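Local coordinates for Hut operon positive regulatory protein (Bacillus subtilis, PDB 4H4L) that binds regulatory sequences on the hut mRNA in the presence of histidine, suppressing transcription termination and so activating the operon for histidine utilization, at residues Arg7-Leu12 / Leu30-Trp35; Ser13-Leu18 / Ala122-Tyr126; Lys36-Val42 / Leu102-Arg108; Glu81-Val86 / Thr140-Ile145. The protein carries 1 engineered substitution. All blocks are in the same frame, centred on the assembly; numbering follows the deposited sequence.

Contact 1. Residues Arg7-Leu12 / Leu30-Trp35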
loop_
_atom_site.group_PDB
_atom_site.type_symbol
_atom_site.label_atom_id
_atom_site.label_comp_id
_atom_site.label_asym_id
_atom_site.label_seq_id
_atom_site.Cartn_x
_atom_site.Cartn_y
_atom_site.Cartn_z
ATOM N N ARG A 7 6.392 -32.578 -4.013
ATOM C CA ARG A 7 6.317 -32.075 -2.640
ATOM C C ARG A 7 6.413 -30.530 -2.652
ATOM O O ARG A 7 7.208 -29.918 -1.929
ATOM C CB ARG A 7 7.298 -32.793 -1.679
ATOM C CG ARG A 7 8.783 -32.735 -2.022
ATOM C CD ARG A 7 9.634 -33.305 -0.891
ATOM N NE ARG A 7 9.552 -34.768 -0.795
ATOM C CZ ARG A 7 9.048 -35.449 0.237
ATOM N NH1 ARG A 7 8.569 -34.818 1.300
ATOM N NH2 ARG A 7 9.032 -36.776 0.208
ATOM N N ARG A 8 5.596 -29.919 -3.508
ATOM C CA ARG A 8 5.534 -28.465 -3.627
ATOM C C ARG A 8 4.692 -27.935 -2.468
ATOM O O ARG A 8 3.472 -28.128 -2.427
ATOM C CB ARG A 8 4.966 -28.044 -4.995
ATOM C CG ARG A 8 5.955 -28.135 -6.170
ATOM C CD ARG A 8 5.321 -27.858 -7.543
ATOM N NE ARG A 8 4.118 -28.670 -7.810
ATOM C CZ ARG A 8 3.451 -28.714 -8.967
ATOM N NH1 ARG A 8 3.855 -28.003 -10.020
ATOM N NH2 ARG A 8 2.372 -29.483 -9.073
ATOM N N ILE A 9 5.364 -27.279 -1.526
ATOM C CA ILE A 9 4.785 -26.937 -0.218
ATOM C C ILE A 9 3.462 -26.145 -0.237
ATOM O O ILE A 9 2.535 -26.455 0.535
ATOM C CB ILE A 9 5.832 -26.252 0.654
ATOM C CG1 ILE A 9 5.244 -25.915 2.022
ATOM C CG2 ILE A 9 6.450 -25.087 -0.096
ATOM C CD1 ILE A 9 6.282 -25.661 3.103
ATOM N N GLY A 10 3.374 -25.143 -1.114
ATOM C CA GLY A 10 2.141 -24.419 -1.314
ATOM C C GLY A 10 0.996 -25.349 -1.674
ATOM O O GLY A 10 0.012 -25.454 -0.927
ATOM N N ARG A 11 1.124 -26.059 -2.795
ATOM C CA ARG A 11 -0.015 -26.797 -3.322
ATOM C C ARG A 11 -0.508 -27.807 -2.297
ATOM O O ARG A 11 -1.715 -27.964 -2.106
ATOM C CB ARG A 11 0.294 -27.443 -4.679
ATOM C CG ARG A 11 1.097 -28.737 -4.649
ATOM C CD ARG A 11 1.348 -29.298 -6.048
ATOM N NE ARG A 11 0.129 -29.735 -6.729
ATOM C CZ ARG A 11 -0.475 -30.906 -6.525
ATOM N NH1 ARG A 11 0.013 -31.771 -5.644
ATOM N NH2 ARG A 11 -1.578 -31.213 -7.193
ATOM N N LEU A 12 0.441 -28.435 -1.605
ATOM C CA LEU A 12 0.163 -29.430 -0.581
ATOM C C LEU A 12 -0.716 -28.896 0.530
ATOM O O LEU A 12 -1.825 -29.404 0.738
ATOM C CB LEU A 12 1.468 -29.963 0.007
ATOM C CG LEU A 12 2.041 -31.131 -0.782
ATOM C CD1 LEU A 12 3.413 -31.518 -0.256
ATOM C CD2 LEU A 12 1.059 -32.285 -0.678
ATOM N N LEU A 30 0.998 -36.697 5.079
ATOM C CA LEU A 30 1.968 -35.601 4.953
ATOM C C LEU A 30 3.061 -35.712 6.012
ATOM O O LEU A 30 4.270 -35.534 5.748
ATOM C CB LEU A 30 1.238 -34.274 5.167
ATOM C CG LEU A 30 0.482 -33.657 4.010
ATOM C CD1 LEU A 30 -0.659 -32.814 4.541
ATOM C CD2 LEU A 30 1.468 -32.824 3.220
ATOM N N GLU A 31 2.586 -35.995 7.219
ATOM C CA GLU A 31 3.411 -36.255 8.372
ATOM C C GLU A 31 4.359 -37.436 8.145
ATOM O O GLU A 31 5.493 -37.398 8.603
ATOM C CB GLU A 31 2.513 -36.513 9.575
ATOM C CG GLU A 31 2.886 -35.681 10.785
ATOM C CD GLU A 31 1.664 -35.218 11.564
ATOM O OE1 GLU A 31 0.717 -36.030 11.740
ATOM O OE2 GLU A 31 1.653 -34.041 12.004
ATOM N N ARG A 32 3.908 -38.469 7.430
ATOM C CA ARG A 32 4.748 -39.669 7.211
ATOM C C ARG A 32 5.966 -39.406 6.291
ATOM O O ARG A 32 7.003 -40.071 6.426
ATOM C CB ARG A 32 3.913 -40.890 6.759
ATOM N N ASP A 33 5.832 -38.443 5.369
ATOM C CA ASP A 33 6.997 -37.857 4.692
ATOM C C ASP A 33 7.613 -36.863 5.669
ATOM O O ASP A 33 7.297 -36.888 6.848
ATOM C CB ASP A 33 6.619 -37.152 3.394
ATOM C CG ASP A 33 5.764 -38.011 2.480
ATOM O OD1 ASP A 33 4.779 -38.614 2.967
ATOM O OD2 ASP A 33 6.060 -38.059 1.262
ATOM N N GLY A 34 8.469 -35.971 5.193
ATOM C CA GLY A 34 9.153 -35.054 6.106
ATOM C C GLY A 34 8.390 -33.852 6.663
ATOM O O GLY A 34 9.016 -32.960 7.225
ATOM N N TRP A 35 7.059 -33.817 6.539
ATOM C CA TRP A 35 6.305 -32.597 6.905
ATOM C C TRP A 35 5.846 -32.484 8.343
ATOM O O TRP A 35 5.116 -33.338 8.863
ATOM C CB TRP A 35 5.102 -32.355 5.979
ATOM C CG TRP A 35 5.427 -32.373 4.507
ATOM C CD1 TRP A 35 5.033 -33.323 3.561
ATOM C CD2 TRP A 35 6.245 -31.403 3.758
ATOM N NE1 TRP A 35 5.534 -33.011 2.318
ATOM C CE2 TRP A 35 6.275 -31.878 2.368
ATOM C CE3 TRP A 35 6.930 -30.239 4.087
ATOM C CZ2 TRP A 35 6.961 -31.197 1.375
ATOM C CZ3 TRP A 35 7.628 -29.564 3.076
ATOM C CH2 TRP A 35 7.643 -30.030 1.756
#

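Contact 2. Residues Ser13-Leu18 / Ala122-Tyr126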
loop_
_atom_site.group_PDB
_atom_site.type_symbol
_atom_site.label_atom_id
_atom_site.label_comp_id
_atom_site.label_asym_id
_atom_site.label_seq_id
_atom_site.Cartn_x
_atom_site.Cartn_y
_atom_site.Cartn_z
ATOM N N SER A 13 -0.200 -27.877 1.235
ATOM C CA SER A 13 -0.933 -27.139 2.266
ATOM C C SER A 13 -2.296 -26.674 1.765
ATOM O O SER A 13 -3.294 -26.708 2.500
ATOM C CB SER A 13 -0.123 -25.927 2.696
ATOM O OG SER A 13 0.042 -25.047 1.606
ATOM N N VAL A 14 -2.335 -26.236 0.509
ATOM C CA VAL A 14 -3.571 -25.759 -0.109
ATOM C C VAL A 14 -4.579 -26.879 -0.417
ATOM O O VAL A 14 -5.747 -26.791 -0.007
ATOM C CB VAL A 14 -3.264 -24.924 -1.358
ATOM C CG1 VAL A 14 -4.542 -24.584 -2.088
ATOM C CG2 VAL A 14 -2.546 -23.647 -0.956
ATOM N N LEU A 15 -4.129 -27.922 -1.127
ATOM C CA LEU A 15 -4.937 -29.128 -1.311
ATOM C C LEU A 15 -5.378 -29.633 0.059
ATOM O O LEU A 15 -6.511 -30.086 0.249
ATOM C CB LEU A 15 -4.150 -30.217 -2.049
ATOM C CG LEU A 15 -3.951 -30.097 -3.573
ATOM C CD1 LEU A 15 -2.513 -30.416 -3.947
ATOM C CD2 LEU A 15 -4.927 -30.947 -4.397
ATOM N N LEU A 16 -4.478 -29.524 1.023
ATOM C CA LEU A 16 -4.752 -29.997 2.364
ATOM C C LEU A 16 -5.899 -29.208 2.974
ATOM O O LEU A 16 -6.860 -29.781 3.489
ATOM C CB LEU A 16 -3.496 -29.897 3.230
ATOM C CG LEU A 16 -3.664 -29.985 4.742
ATOM C CD1 LEU A 16 -4.208 -31.356 5.159
ATOM C CD2 LEU A 16 -2.325 -29.659 5.404
ATOM N N LEU A 17 -5.796 -27.894 2.856
ATOM C CA LEU A 17 -6.739 -26.955 3.428
ATOM C C LEU A 17 -8.101 -27.008 2.742
ATOM O O LEU A 17 -9.140 -26.937 3.400
ATOM C CB LEU A 17 -6.156 -25.555 3.306
ATOM C CG LEU A 17 -6.266 -24.572 4.451
ATOM C CD1 LEU A 17 -5.535 -23.328 4.007
ATOM C CD2 LEU A 17 -7.712 -24.230 4.725
ATOM N N LEU A 18 -8.117 -27.139 1.426
ATOM C CA LEU A 18 -9.403 -27.129 0.740
ATOM C C LEU A 18 -10.166 -28.446 0.823
ATOM O O LEU A 18 -11.272 -28.548 0.277
ATOM C CB LEU A 18 -9.222 -26.699 -0.706
ATOM C CG LEU A 18 -8.463 -25.380 -0.880
ATOM C CD1 LEU A 18 -8.192 -25.147 -2.351
ATOM C CD2 LEU A 18 -9.193 -24.205 -0.231
ATOM N N ALA A 122 4.958 -22.429 5.105
ATOM C CA ALA A 122 3.909 -21.960 4.232
ATOM C C ALA A 122 2.697 -21.812 5.076
ATOM O O ALA A 122 2.330 -22.750 5.755
ATOM C CB ALA A 122 3.638 -22.942 3.111
ATOM N N VAL A 123 2.108 -20.617 5.056
ATOM C CA VAL A 123 0.911 -20.334 5.804
ATOM C C VAL A 123 -0.188 -20.119 4.767
ATOM O O VAL A 123 -0.087 -19.219 3.946
ATOM C CB VAL A 123 1.135 -19.113 6.692
ATOM C CG1 VAL A 123 -0.065 -18.864 7.565
ATOM C CG2 VAL A 123 2.370 -19.314 7.566
ATOM N N SER A 124 -1.192 -20.988 4.740
ATOM C CA SER A 124 -2.189 -20.922 3.681
ATOM C C SER A 124 -3.520 -20.631 4.320
ATOM O O SER A 124 -3.887 -21.292 5.284
ATOM C CB SER A 124 -2.272 -22.245 2.894
ATOM O OG SER A 124 -1.031 -22.584 2.277
ATOM N N LEU A 125 -4.240 -19.641 3.797
ATOM C CA LEU A 125 -5.479 -19.212 4.420
ATOM C C LEU A 125 -6.645 -19.478 3.485
ATOM O O LEU A 125 -6.517 -19.206 2.299
ATOM C CB LEU A 125 -5.387 -17.721 4.690
ATOM C CG LEU A 125 -4.336 -17.277 5.693
ATOM C CD1 LEU A 125 -4.211 -15.763 5.662
ATOM C CD2 LEU A 125 -4.756 -17.733 7.078
ATOM N N TYR A 126 -7.760 -20.010 3.994
ATOM C CA TYR A 126 -8.999 -20.091 3.195
ATOM C C TYR A 126 -10.277 -19.866 3.987
ATOM O O TYR A 126 -10.399 -20.286 5.114
ATOM C CB TYR A 126 -9.099 -21.390 2.367
ATOM C CG TYR A 126 -10.426 -21.536 1.646
ATOM C CD1 TYR A 126 -11.430 -22.386 2.142
ATOM C CD2 TYR A 126 -10.702 -20.789 0.499
ATOM C CE1 TYR A 126 -12.660 -22.498 1.505
ATOM C CE2 TYR A 126 -11.927 -20.889 -0.139
ATOM C CZ TYR A 126 -12.896 -21.740 0.362
ATOM O OH TYR A 126 -14.102 -21.829 -0.288
#

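Contact 3. Residues Lys36-Val42 / Leu102-Arg108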
loop_
_atom_site.group_PDB
_atom_site.type_symbol
_atom_site.label_atom_id
_atom_site.label_comp_id
_atom_site.label_asym_id
_atom_site.label_seq_id
_atom_site.Cartn_x
_atom_site.Cartn_y
_atom_site.Cartn_z
ATOM N N LYS A 36 6.258 -31.399 8.987
ATOM C CA LYS A 36 5.554 -30.897 10.151
ATOM C C LYS A 36 4.300 -30.147 9.642
ATOM O O LYS A 36 4.371 -29.320 8.738
ATOM C CB LYS A 36 6.486 -29.991 10.940
ATOM C CG LYS A 36 6.691 -30.404 12.393
ATOM C CD LYS A 36 7.141 -31.851 12.541
ATOM C CE LYS A 36 7.756 -32.085 13.910
ATOM N NZ LYS A 36 6.815 -31.826 15.042
ATOM N N VAL A 37 3.136 -30.453 10.187
ATOM C CA VAL A 37 1.904 -29.945 9.596
ATOM C C VAL A 37 0.813 -29.721 10.602
ATOM O O VAL A 37 0.630 -30.506 11.509
ATOM C CB VAL A 37 1.377 -30.838 8.452
ATOM C CG1 VAL A 37 0.911 -32.196 8.958
ATOM C CG2 VAL A 37 0.267 -30.120 7.693
ATOM N N CYS A 38 0.055 -28.659 10.383
ATOM C CA CYS A 38 -0.798 -28.097 11.398
ATOM C C CYS A 38 -2.014 -27.434 10.751
ATOM O O CYS A 38 -1.903 -26.768 9.721
ATOM C CB CYS A 38 0.049 -27.104 12.192
ATOM S SG CYS A 38 -0.856 -25.827 13.045
ATOM N N LEU A 39 -3.179 -27.633 11.352
ATOM C CA LEU A 39 -4.436 -27.105 10.813
ATOM C C LEU A 39 -5.199 -26.391 11.897
ATOM O O LEU A 39 -4.879 -26.544 13.072
ATOM C CB LEU A 39 -5.302 -28.235 10.256
ATOM C CG LEU A 39 -4.732 -29.005 9.068
ATOM C CD1 LEU A 39 -5.802 -29.917 8.508
ATOM C CD2 LEU A 39 -4.240 -28.054 7.995
ATOM N N GLY A 40 -6.207 -25.618 11.513
ATOM C CA GLY A 40 -7.011 -24.894 12.493
ATOM C C GLY A 40 -8.009 -23.926 11.896
ATOM O O GLY A 40 -8.061 -23.770 10.684
ATOM N N LYS A 41 -8.767 -23.263 12.772
ATOM C CA LYS A 41 -9.845 -22.354 12.399
ATOM C C LYS A 41 -9.959 -21.116 13.297
ATOM O O LYS A 41 -9.909 -21.189 14.524
ATOM C CB LYS A 41 -11.188 -23.080 12.406
ATOM C CG LYS A 41 -11.571 -23.718 11.083
ATOM C CD LYS A 41 -12.911 -24.437 11.205
ATOM C CE LYS A 41 -12.772 -25.756 11.972
ATOM N NZ LYS A 41 -11.888 -26.738 11.279
ATOM N N VAL A 42 -10.137 -19.978 12.653
ATOM C CA VAL A 42 -10.268 -18.702 13.344
ATOM C C VAL A 42 -11.203 -17.814 12.524
ATOM O O VAL A 42 -11.096 -17.746 11.286
ATOM C CB VAL A 42 -8.883 -18.042 13.625
ATOM C CG1 VAL A 42 -8.126 -17.727 12.338
ATOM C CG2 VAL A 42 -9.021 -16.805 14.513
ATOM N N LEU A 102 -11.838 -17.833 8.703
ATOM C CA LEU A 102 -10.815 -18.571 7.992
ATOM C C LEU A 102 -10.685 -20.011 8.468
ATOM O O LEU A 102 -11.282 -20.417 9.477
ATOM C CB LEU A 102 -9.482 -17.842 8.049
ATOM C CG LEU A 102 -9.380 -16.495 7.327
ATOM C CD1 LEU A 102 -7.974 -15.949 7.490
ATOM C CD2 LEU A 102 -9.708 -16.616 5.846
ATOM N N ARG A 103 -9.956 -20.787 7.681
ATOM C CA ARG A 103 -9.341 -22.016 8.128
ATOM C C ARG A 103 -7.918 -21.853 7.630
ATOM O O ARG A 103 -7.731 -21.256 6.581
ATOM C CB ARG A 103 -9.998 -23.234 7.478
ATOM C CG ARG A 103 -9.380 -24.571 7.913
ATOM C CD ARG A 103 -10.026 -25.808 7.277
ATOM N NE ARG A 103 -9.275 -27.039 7.586
ATOM C CZ ARG A 103 -9.434 -28.214 6.972
ATOM N NH1 ARG A 103 -10.327 -28.359 5.999
ATOM N NH2 ARG A 103 -8.694 -29.252 7.337
ATOM N N PHE A 104 -6.942 -22.371 8.375
ATOM C CA PHE A 104 -5.523 -22.281 8.022
ATOM C C PHE A 104 -4.771 -23.621 8.057
ATOM O O PHE A 104 -5.013 -24.485 8.919
ATOM C CB PHE A 104 -4.797 -21.244 8.913
ATOM C CG PHE A 104 -4.859 -21.553 10.387
ATOM C CD1 PHE A 104 -3.827 -22.276 11.012
ATOM C CD2 PHE A 104 -5.938 -21.118 11.164
ATOM C CE1 PHE A 104 -3.891 -22.578 12.368
ATOM C CE2 PHE A 104 -6.002 -21.406 12.543
ATOM C CZ PHE A 104 -4.976 -22.137 13.145
ATOM N N ALA A 105 -3.852 -23.766 7.116
ATOM C CA ALA A 105 -2.924 -24.862 7.097
ATOM C C ALA A 105 -1.560 -24.257 7.289
ATOM O O ALA A 105 -1.331 -23.164 6.762
ATOM C CB ALA A 105 -2.989 -25.545 5.756
ATOM N N VAL A 106 -0.670 -24.934 8.029
ATOM C CA VAL A 106 0.752 -24.539 8.125
ATOM C C VAL A 106 1.703 -25.704 7.845
ATOM O O VAL A 106 1.754 -26.673 8.598
ATOM C CB VAL A 106 1.148 -23.994 9.514
ATOM C CG1 VAL A 106 2.583 -23.493 9.488
ATOM C CG2 VAL A 106 0.196 -22.908 9.974
ATOM N N LEU A 107 2.477 -25.587 6.775
ATOM C CA LEU A 107 3.447 -26.608 6.402
ATOM C C LEU A 107 4.886 -26.175 6.626
ATOM O O LEU A 107 5.233 -25.026 6.355
ATOM C CB LEU A 107 3.275 -27.018 4.943
ATOM C CG LEU A 107 2.555 -28.322 4.622
ATOM C CD1 LEU A 107 2.893 -28.723 3.200
ATOM C CD2 LEU A 107 2.982 -29.435 5.560
ATOM N N ARG A 108 5.710 -27.105 7.119
ATOM C CA ARG A 108 7.154 -26.896 7.258
ATOM C C ARG A 108 8.014 -28.099 6.811
ATOM O O ARG A 108 7.764 -29.255 7.175
ATOM C CB ARG A 108 7.533 -26.485 8.681
ATOM C CG ARG A 108 9.036 -26.528 8.908
ATOM C CD ARG A 108 9.363 -26.452 10.381
ATOM N NE ARG A 108 10.756 -26.083 10.615
ATOM C CZ ARG A 108 11.184 -25.451 11.707
ATOM N NH1 ARG A 108 10.311 -25.127 12.670
ATOM N NH2 ARG A 108 12.478 -25.142 11.840
#

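Contact 4. Residues Glu81-Val86 / Thr140-Ile145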
loop_
_atom_site.group_PDB
_atom_site.type_symbol
_atom_site.label_atom_id
_atom_site.label_comp_id
_atom_site.label_asym_id
_atom_site.label_seq_id
_atom_site.Cartn_x
_atom_site.Cartn_y
_atom_site.Cartn_z
ATOM N N GLU A 81 2.354 -12.216 4.716
ATOM C CA GLU A 81 2.274 -12.488 3.316
ATOM C C GLU A 81 0.982 -13.189 2.926
ATOM O O GLU A 81 0.354 -12.796 1.952
ATOM C CB GLU A 81 3.529 -13.202 2.826
ATOM C CG GLU A 81 4.487 -12.198 2.247
ATOM C CD GLU A 81 5.855 -12.756 2.001
ATOM O OE1 GLU A 81 6.833 -12.242 2.621
ATOM O OE2 GLU A 81 5.943 -13.679 1.159
ATOM N N ALA A 82 0.544 -14.159 3.703
ATOM C CA ALA A 82 -0.734 -14.822 3.411
ATOM C C ALA A 82 -1.925 -13.902 3.569
ATOM O O ALA A 82 -2.872 -13.993 2.819
ATOM C CB ALA A 82 -0.916 -16.097 4.252
ATOM N N LEU A 83 -1.892 -13.029 4.566
ATOM C CA LEU A 83 -2.993 -12.058 4.768
ATOM C C LEU A 83 -3.081 -11.027 3.612
ATOM O O LEU A 83 -4.149 -10.416 3.402
ATOM C CB LEU A 83 -2.823 -11.332 6.105
ATOM C CG LEU A 83 -3.084 -11.961 7.468
ATOM C CD1 LEU A 83 -2.398 -11.153 8.564
ATOM C CD2 LEU A 83 -4.581 -11.976 7.704
ATOM N N HIS A 84 -1.979 -10.824 2.870
ATOM C CA HIS A 84 -2.060 -9.947 1.695
ATOM C C HIS A 84 -3.039 -10.495 0.692
ATOM O O HIS A 84 -3.763 -9.735 0.074
ATOM C CB HIS A 84 -0.722 -9.682 1.035
ATOM C CG HIS A 84 -0.026 -8.445 1.536
ATOM N ND1 HIS A 84 1.009 -8.498 2.424
ATOM C CD2 HIS A 84 -0.236 -7.085 1.250
ATOM C CE1 HIS A 84 1.445 -7.232 2.695
ATOM N NE2 HIS A 84 0.690 -6.366 1.967
ATOM N N GLY A 85 -3.077 -11.823 0.550
ATOM C CA GLY A 85 -4.029 -12.493 -0.309
ATOM C C GLY A 85 -5.431 -12.296 0.182
ATOM O O GLY A 85 -6.327 -11.958 -0.580
ATOM N N VAL A 86 -5.629 -12.522 1.472
ATOM C CA VAL A 86 -6.958 -12.372 2.068
ATOM C C VAL A 86 -7.505 -10.945 1.962
ATOM O O VAL A 86 -8.699 -10.751 1.677
ATOM C CB VAL A 86 -6.963 -12.818 3.534
ATOM C CG1 VAL A 86 -8.279 -12.438 4.217
ATOM C CG2 VAL A 86 -6.713 -14.315 3.609
ATOM N N THR A 140 -12.254 -16.155 0.236
ATOM C CA THR A 140 -10.921 -15.555 0.348
ATOM C C THR A 140 -9.758 -16.505 0.542
ATOM O O THR A 140 -9.883 -17.651 1.024
ATOM C CB THR A 140 -10.865 -14.476 1.409
ATOM O OG1 THR A 140 -9.730 -13.671 1.152
ATOM C CG2 THR A 140 -10.754 -15.084 2.767
ATOM N N PHE A 141 -8.593 -16.017 0.147
ATOM C CA PHE A 141 -7.491 -16.900 -0.008
ATOM C C PHE A 141 -6.172 -16.167 0.031
ATOM O O PHE A 141 -6.047 -15.096 -0.541
ATOM C CB PHE A 141 -7.658 -17.591 -1.351
ATOM C CG PHE A 141 -6.997 -18.907 -1.417
ATOM C CD1 PHE A 141 -7.736 -20.060 -1.213
ATOM C CD2 PHE A 141 -5.628 -18.998 -1.658
ATOM C CE1 PHE A 141 -7.118 -21.292 -1.251
ATOM C CE2 PHE A 141 -4.998 -20.223 -1.699
ATOM C CZ PHE A 141 -5.747 -21.371 -1.494
ATOM N N GLY A 142 -5.184 -16.765 0.684
ATOM C CA GLY A 142 -3.857 -16.176 0.791
ATOM C C GLY A 142 -2.794 -17.205 1.124
ATOM O O GLY A 142 -3.027 -18.106 1.948
ATOM N N VAL A 143 -1.630 -17.075 0.492
ATOM C CA VAL A 143 -0.514 -17.992 0.741
ATOM C C VAL A 143 0.822 -17.304 0.980
ATOM O O VAL A 143 1.346 -16.639 0.106
ATOM C CB VAL A 143 -0.357 -19.023 -0.398
ATOM C CG1 VAL A 143 0.734 -20.009 -0.067
ATOM C CG2 VAL A 143 -1.661 -19.772 -0.583
ATOM N N GLY A 144 1.386 -17.493 2.162
ATOM C CA GLY A 144 2.654 -16.852 2.500
ATOM C C GLY A 144 3.720 -17.904 2.575
ATOM O O GLY A 144 3.525 -18.937 3.219
ATOM N N ILE A 145 4.846 -17.659 1.906
ATOM C CA ILE A 145 5.961 -18.603 1.901
ATOM C C ILE A 145 7.246 -17.944 2.366
ATOM O O ILE A 145 7.734 -17.022 1.736
ATOM C CB ILE A 145 6.127 -19.283 0.526
ATOM C CG1 ILE A 145 4.941 -20.231 0.306
ATOM C CG2 ILE A 145 7.433 -20.070 0.459
ATOM C CD1 ILE A 145 4.547 -20.491 -1.137
HETATM O O HOH W 1 -8.699 -13.075 -1.709
#

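Contact 1. Residues Arg7-Leu12 / Leu30-Trp35
Leu12 and Leu30 have their CA atoms 8.5 Å apart, and this spacing widens to 9.4 Å between the CA atoms of Arg7 and Asp33; the start of helix 9-17 and the end of helix 26-32 are bridged mainly by side chains. No hydrogen bond crosses between the two segments. The indole of Trp35 fills the middle. Arg7 CB meets the rim of that ring near its plane, 3.5 Å from Trp35 CZ2. Leu12 comes in at about a right angle to the Trp35 side chain, with its CD1 3.9 Å from Trp35 CE2. Its other methyl, CD2, lies 4.0 Å from Leu30 CD2, and the two leucines run past each other in opposite directions. Ile9 CD1 reaches the far end of the indole, 4.1 Å from Trp35 CZ3. The Arg7 chain bends at chi3 (73°), which brings its guanidinium back beside the indole. The two planes are 33° apart. From there Arg7 NH2 forms a salt bridge of 3.4 Å with Asp33 OD2, with guanidinium and carboxylate planes 51° apart. Leu107 of strand 99-109 touches Ile9, Leu12 and Trp35, which joins the cluster to the sheet. Glu139 of the second subunit accepts hydrogen bonds from Gly10 N and Arg11 N at the start of helix 9-17. The chemistry is thus an apolar centre around one tryptophan with a single ion pair at its rim. Because Asp33 is exposed, water probably weakens that pair, and apolar packing is likely to carry most of the contact.

Contact 2. Residues Ser13-Leu18 / Ala122-Tyr126
Ser13 OG accepts a hydrogen bond of 2.8 Å from Ser124 OG. The same atom is also bonded to the carbonyl oxygens of Ile9 and Gly10, one turn back in its own helix. Its first torsion (chi1 63°) puts OG over the backbone, where it can reach both the helix carbonyls and the strand. The buried hydroxyl is thereby satisfied by its own helix and by the strand. Val14 CG2 packs beside this pair, 3.7 Å from Ser124 OG. One turn on, Leu17 CD1 touches Ser124 CB at 3.6 Å, while its CD2 lies 3.9 Å from Tyr126 CB. Leu18 sends CD2 over one face of the Tyr126 ring. This is a CH-pi contact, with CD2 3.8 Å from the ring centroid and 22° off the normal. Tyr126 OH is held by Glu139, and Arg11 of the second subunit packs on both Leu18 and Tyr126. The short axes of helix 13-17 and strand 122-126 pass 8.6 Å apart at -33°. Val123 and Leu125 point the other way, onto helix 70-87. The arrangement is that of an antiparallel sheet with helices packed on both faces, the core of the HutP fold.

Contact 3. Residues Lys36-Val42 / Leu102-Arg108
Strands 36-42 and 102-108 form an antiparallel pair in the four-stranded sheet of HutP, their short axes 163° apart. The backbone groups of Lys36, Cys38 and Gly40 bond with those of Arg108, Val106 and Phe104. At the first pair both bonds are sound: Lys36 N gives to Arg108 O at 3.2 Å, and Arg108 N to Lys36 O at 3.1 Å. At the next two only one direction is strong. Val106 N reaches Cys38 O at 2.8 Å and Phe104 N reaches Gly40 O at 2.9 Å, the latter nearly straight at 167°. The return bonds from Cys38 N and Gly40 N are weak. Arg103, Ala105 and Leu107 bond with strand 120-130 on the other edge. The Arg108 guanidinium has salt bridges to Glu71 and Asp119, and a hydrogen bond to Val63 O.

Val37 CG2 lies beside Leu107 CD2 at 3.5 Å, and Leu39 CD2 meets Ala105 CB at 3.6 Å, on the face covered by helix 9-17. Phe104 points to the other face, against Ile54 and Ala57 of helix 47-60. Substituting an alanine for Phe104 would probably open a gap under that helix and leave Gly40 without its cover. With chi1 at 60°, the ring swings across to the partner strand and sets its face over Gly40, whose CA is 3.8 Å from the Phe104 centroid.

Contact 4. Residues Glu81-Val86 / Thr140-Ile145
Phe141 meets Gly85 and Val86 through its backbone, while its flat ring points away from helix 81-86, to the other side of the strand. There it meets the ring of Phe141 of the second subunit, the planes at about 25°, and packs on Val14 and Leu18 of its own chain. No aromatic ring separates helix and strand, and glycines allow a close approach. The CA atoms of Gly85 and Gly142 are 3.8 Å apart, and the short axes pass at 5.2 Å. Gly142 CA also makes a CA-H...O contact of 3.1 Å with Ala82 O. At one end Val86 and Thr140 cross at about a right angle, Val86 CG1 lying 3.9 Å from Thr140 CG2. A water donates to Gly85 O at 2.9 Å and accepts from Thr140 OG1 at 3.1 Å. An alanine in place of Val86 is likely to leave a gap against Thr140 and Leu125. At the other end Glu81 OE2 forms a salt bridge with Arg88 of the second subunit; the Glu81 side chain is also about 4 Å from a zinc ion. Residues 81-86 of helix 70-87 run nearly antiparallel to 140-145 of strand 137-147; the helix also packs on strand 120-130, and helix 9-17 lies on the opposite face of the sheet.

Overall arrangement
From the N terminus, contact 1 closes first, bringing helix 26-32 back to the start of helix 9-17. Contact 2 begins further along helix 9-17 and closes only at strand 120-130, so its segments alternate with those of contact 1. Contact 3 opens and closes within that long span, pairing strands 36-44 and 99-109. Contact 4 crosses both contact 2 and contact 3, since helix 70-87 precedes strand 99-109 and its partner is the last strand. Contact 1 is in series with contacts 3 and 4. Backbone bonds join strand 120-130 of contact 2 to the strands of contacts 3 and 4, making one sheet.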